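Local structure of beta-hexosaminidase (Neisseria gonorrhoeae, 6JTJ) at residues I51-K61 and Q84-L95. The protein probably hydrolyses terminal beta-linked N-acetylglucosamine from peptidoglycan fragments during cell-wall recycling, acting as a glycoside hydrolase family 3 beta-N-acetylhexosaminidase. Residues are numbered along the deposited sequence; the frame is centred on the assembly and turned at random.
Sequences IAAFRLTEEEK and QLKTLTAEIKAL
Glu91 and Gln84, on helix 82-94, clasp the loop that carries Phe54, Arg55 and Leu56 from strand 47-49 to helix 58-64, a loop-on-helix contact that combines polar clamps with apolar packing. Arg55 grips the Glu91 carboxylate side-on: its NE lies 2.8 Å from OE2 of Glu91 and its NH2 3.0 Å from OE1, with guanidinium and carboxylate planes 42° apart. Bends at chi2 and chi3 fold the arginine back to make this salt bridge, and the methyl CG2 of Thr87 lies over one guanidinium face, 3.4 Å from CZ of Arg55. From the opposite face of the carboxylate plane, the backbone N of Leu56 donates to the same OE2 of Glu91 in a nearly straight bond (171°). One helix side chain thus holds both backbone and side chain of the loop. Further along, Gln84 NE2 donates to a lone pair of Phe54 O, 3.0 Å between the two atoms, and also bonds Asn78 O, while Gln84 OE1 accepts from Gln80 N. Alongside these polar grips, Ile51 CD1 meets Leu88 CD1 tip to tip at a tight 3.5 Å, and the Leu56 side chain crosses that of Ile92 at about a right angle. Thr57 and Glu60 then start helix 58-64 with a capping box. The contact ties the loop after strand 47-49 to the helix following parallel strand 69-74, adjacent beta-alpha units as in the TIM-barrel-like fold of family 3 glycoside hydrolases.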
# COMPACT_ATOMS: atom_id res chain seq x y z
N ILE C 51 21.01 -6.31 -2.26
CA ILE C 51 21.85 -6.54 -3.42
C ILE C 51 21.02 -6.43 -4.68
O ILE C 51 19.79 -6.51 -4.64
CB ILE C 51 22.62 -7.87 -3.32
CG1 ILE C 51 21.67 -9.03 -3.06
CG2 ILE C 51 23.65 -7.78 -2.20
CD1 ILE C 51 22.33 -10.39 -3.22
N ALA C 52 21.70 -6.24 -5.80
CA ALA C 52 21.04 -5.81 -7.02
C ALA C 52 20.31 -6.92 -7.75
O ALA C 52 19.18 -6.73 -8.20
CB ALA C 52 22.05 -5.15 -7.95
N ALA C 53 20.94 -8.07 -7.89
CA ALA C 53 20.42 -9.09 -8.80
C ALA C 53 20.68 -10.50 -8.30
O ALA C 53 20.57 -10.77 -7.10
CB ALA C 53 20.97 -8.86 -10.21
N PHE C 54 21.00 -11.43 -9.21
CA PHE C 54 20.98 -12.85 -8.88
C PHE C 54 22.28 -13.38 -8.25
O PHE C 54 22.25 -14.40 -7.55
CB PHE C 54 20.66 -13.66 -10.14
CG PHE C 54 19.43 -13.17 -10.87
CD1 PHE C 54 18.21 -13.07 -10.21
CD2 PHE C 54 19.50 -12.83 -12.21
CE1 PHE C 54 17.08 -12.62 -10.88
CE2 PHE C 54 18.38 -12.39 -12.89
CZ PHE C 54 17.16 -12.29 -12.23
N ARG C 55 23.40 -12.70 -8.49
CA ARG C 55 24.71 -13.12 -7.98
C ARG C 55 25.48 -11.90 -7.52
O ARG C 55 25.30 -10.82 -8.07
CB ARG C 55 25.51 -13.81 -9.09
CG ARG C 55 24.91 -15.12 -9.59
CD ARG C 55 24.76 -16.16 -8.49
NE ARG C 55 26.01 -16.40 -7.76
CZ ARG C 55 27.02 -17.15 -8.20
NH1 ARG C 55 26.96 -17.75 -9.38
NH2 ARG C 55 28.11 -17.31 -7.45
N LEU C 56 26.32 -12.06 -6.52
CA LEU C 56 27.09 -10.93 -6.01
C LEU C 56 28.08 -10.43 -7.03
O LEU C 56 28.74 -11.22 -7.70
CB LEU C 56 27.86 -11.31 -4.75
CG LEU C 56 27.08 -11.75 -3.52
CD1 LEU C 56 28.05 -12.00 -2.37
CD2 LEU C 56 26.02 -10.74 -3.12
N THR C 57 28.18 -9.11 -7.17
CA THR C 57 29.26 -8.50 -7.90
C THR C 57 30.42 -8.32 -6.93
O THR C 57 30.26 -8.45 -5.72
CB THR C 57 28.90 -7.12 -8.44
OG1 THR C 57 28.67 -6.22 -7.35
CG2 THR C 57 27.67 -7.19 -9.36
N GLU C 58 31.58 -8.01 -7.48
CA GLU C 58 32.78 -7.80 -6.68
C GLU C 58 32.62 -6.58 -5.79
O GLU C 58 33.07 -6.59 -4.65
CB GLU C 58 34.01 -7.64 -7.57
CG GLU C 58 35.30 -8.16 -6.97
CD GLU C 58 35.25 -9.66 -6.67
OE1 GLU C 58 34.67 -10.44 -7.47
OE2 GLU C 58 35.79 -10.07 -5.61
N GLU C 59 31.96 -5.55 -6.31
CA GLU C 59 31.67 -4.35 -5.54
C GLU C 59 30.79 -4.68 -4.34
O GLU C 59 31.03 -4.20 -3.23
CB GLU C 59 30.98 -3.34 -6.43
CG GLU C 59 30.77 -1.97 -5.81
CD GLU C 59 30.09 -0.99 -6.76
OE1 GLU C 59 30.21 -1.16 -7.98
OE2 GLU C 59 29.42 -0.05 -6.28
N GLU C 60 29.78 -5.53 -4.56
CA GLU C 60 28.88 -5.96 -3.49
C GLU C 60 29.62 -6.76 -2.43
O GLU C 60 29.41 -6.55 -1.22
CB GLU C 60 27.68 -6.75 -4.07
CG GLU C 60 26.63 -5.84 -4.71
CD GLU C 60 25.61 -6.56 -5.57
OE1 GLU C 60 25.86 -7.73 -5.92
OE2 GLU C 60 24.57 -5.95 -5.93
N LYS C 61 30.49 -7.66 -2.86
CA LYS C 61 31.32 -8.44 -1.93
C LYS C 61 32.10 -7.53 -1.00
O LYS C 61 32.14 -7.74 0.21
CB LYS C 61 32.28 -9.36 -2.68
CG LYS C 61 31.59 -10.51 -3.37
CD LYS C 61 32.56 -11.40 -4.12
CE LYS C 61 31.82 -12.50 -4.85
NZ LYS C 61 32.72 -13.37 -5.64
N GLN C 84 19.82 -21.13 -8.13
CA GLN C 84 20.49 -19.84 -8.12
C GLN C 84 20.44 -19.19 -6.72
O GLN C 84 21.45 -18.65 -6.24
CB GLN C 84 19.91 -18.93 -9.22
CG GLN C 84 20.18 -17.44 -9.04
CD GLN C 84 19.17 -16.76 -8.13
OE1 GLN C 84 18.00 -17.16 -8.09
NE2 GLN C 84 19.62 -15.76 -7.37
N LEU C 85 19.28 -19.26 -6.07
CA LEU C 85 19.11 -18.65 -4.74
C LEU C 85 20.07 -19.27 -3.73
O LEU C 85 20.69 -18.56 -2.94
CB LEU C 85 17.65 -18.79 -4.25
CG LEU C 85 17.30 -18.18 -2.88
CD1 LEU C 85 17.59 -16.69 -2.87
CD2 LEU C 85 15.85 -18.44 -2.51
N LYS C 86 20.18 -20.59 -3.76
CA LYS C 86 21.11 -21.31 -2.88
C LYS C 86 22.54 -20.86 -3.09
O LYS C 86 23.28 -20.70 -2.13
CB LYS C 86 21.01 -22.81 -3.12
CG LYS C 86 19.73 -23.41 -2.57
CD LYS C 86 19.51 -24.82 -3.10
CE LYS C 86 18.56 -25.58 -2.21
NZ LYS C 86 18.00 -26.78 -2.88
N THR C 87 22.92 -20.68 -4.34
CA THR C 87 24.26 -20.20 -4.68
C THR C 87 24.47 -18.79 -4.13
O THR C 87 25.52 -18.47 -3.57
CB THR C 87 24.46 -20.17 -6.20
OG1 THR C 87 24.03 -21.41 -6.76
CG2 THR C 87 25.90 -19.95 -6.56
N LEU C 88 23.45 -17.95 -4.30
CA LEU C 88 23.50 -16.60 -3.79
C LEU C 88 23.65 -16.56 -2.27
O LEU C 88 24.49 -15.84 -1.75
CB LEU C 88 22.25 -15.82 -4.23
CG LEU C 88 22.11 -14.41 -3.68
CD1 LEU C 88 23.34 -13.59 -4.05
CD2 LEU C 88 20.84 -13.76 -4.22
N THR C 89 22.83 -17.32 -1.55
CA THR C 89 22.88 -17.26 -0.09
C THR C 89 24.20 -17.83 0.40
O THR C 89 24.77 -17.34 1.37
CB THR C 89 21.68 -17.96 0.58
OG1 THR C 89 21.58 -19.32 0.15
CG2 THR C 89 20.37 -17.24 0.25
N ALA C 90 24.69 -18.88 -0.27
CA ALA C 90 25.94 -19.50 0.13
C ALA C 90 27.09 -18.51 -0.01
O ALA C 90 27.88 -18.35 0.92
CB ALA C 90 26.21 -20.74 -0.70
N GLU C 91 27.17 -17.82 -1.14
CA GLU C 91 28.25 -16.87 -1.34
C GLU C 91 28.14 -15.66 -0.40
O GLU C 91 29.15 -15.11 -0.01
CB GLU C 91 28.37 -16.45 -2.82
CG GLU C 91 27.29 -15.53 -3.35
CD GLU C 91 27.48 -15.19 -4.82
OE1 GLU C 91 28.61 -15.31 -5.29
OE2 GLU C 91 26.51 -14.82 -5.52
N ILE C 92 26.93 -15.26 -0.03
CA ILE C 92 26.76 -14.23 0.99
C ILE C 92 27.31 -14.70 2.34
O ILE C 92 28.00 -13.95 3.03
CB ILE C 92 25.27 -13.82 1.16
CG1 ILE C 92 24.83 -12.99 -0.05
CG2 ILE C 92 25.05 -13.03 2.44
CD1 ILE C 92 23.33 -12.91 -0.23
N LYS C 93 26.98 -15.93 2.71
CA LYS C 93 27.38 -16.48 3.99
C LYS C 93 28.89 -16.72 4.06
O LYS C 93 29.49 -16.58 5.13
CB LYS C 93 26.63 -17.78 4.28
CG LYS C 93 25.12 -17.60 4.40
CD LYS C 93 24.49 -18.47 5.47
CE LYS C 93 23.08 -17.99 5.84
NZ LYS C 93 23.04 -16.86 6.82
N ALA C 94 29.49 -17.06 2.93
CA ALA C 94 30.93 -17.36 2.87
C ALA C 94 31.82 -16.16 3.15
O ALA C 94 32.99 -16.32 3.46
CB ALA C 94 31.28 -17.97 1.52
N LEU C 95 31.29 -14.94 3.02
CA LEU C 95 32.11 -13.75 3.12
C LEU C 95 32.73 -13.53 4.49
O LEU C 95 33.82 -12.97 4.59
CB LEU C 95 31.32 -12.50 2.74
CG LEU C 95 30.90 -12.38 1.28
CD1 LEU C 95 29.98 -11.17 1.13
CD2 LEU C 95 32.09 -12.28 0.34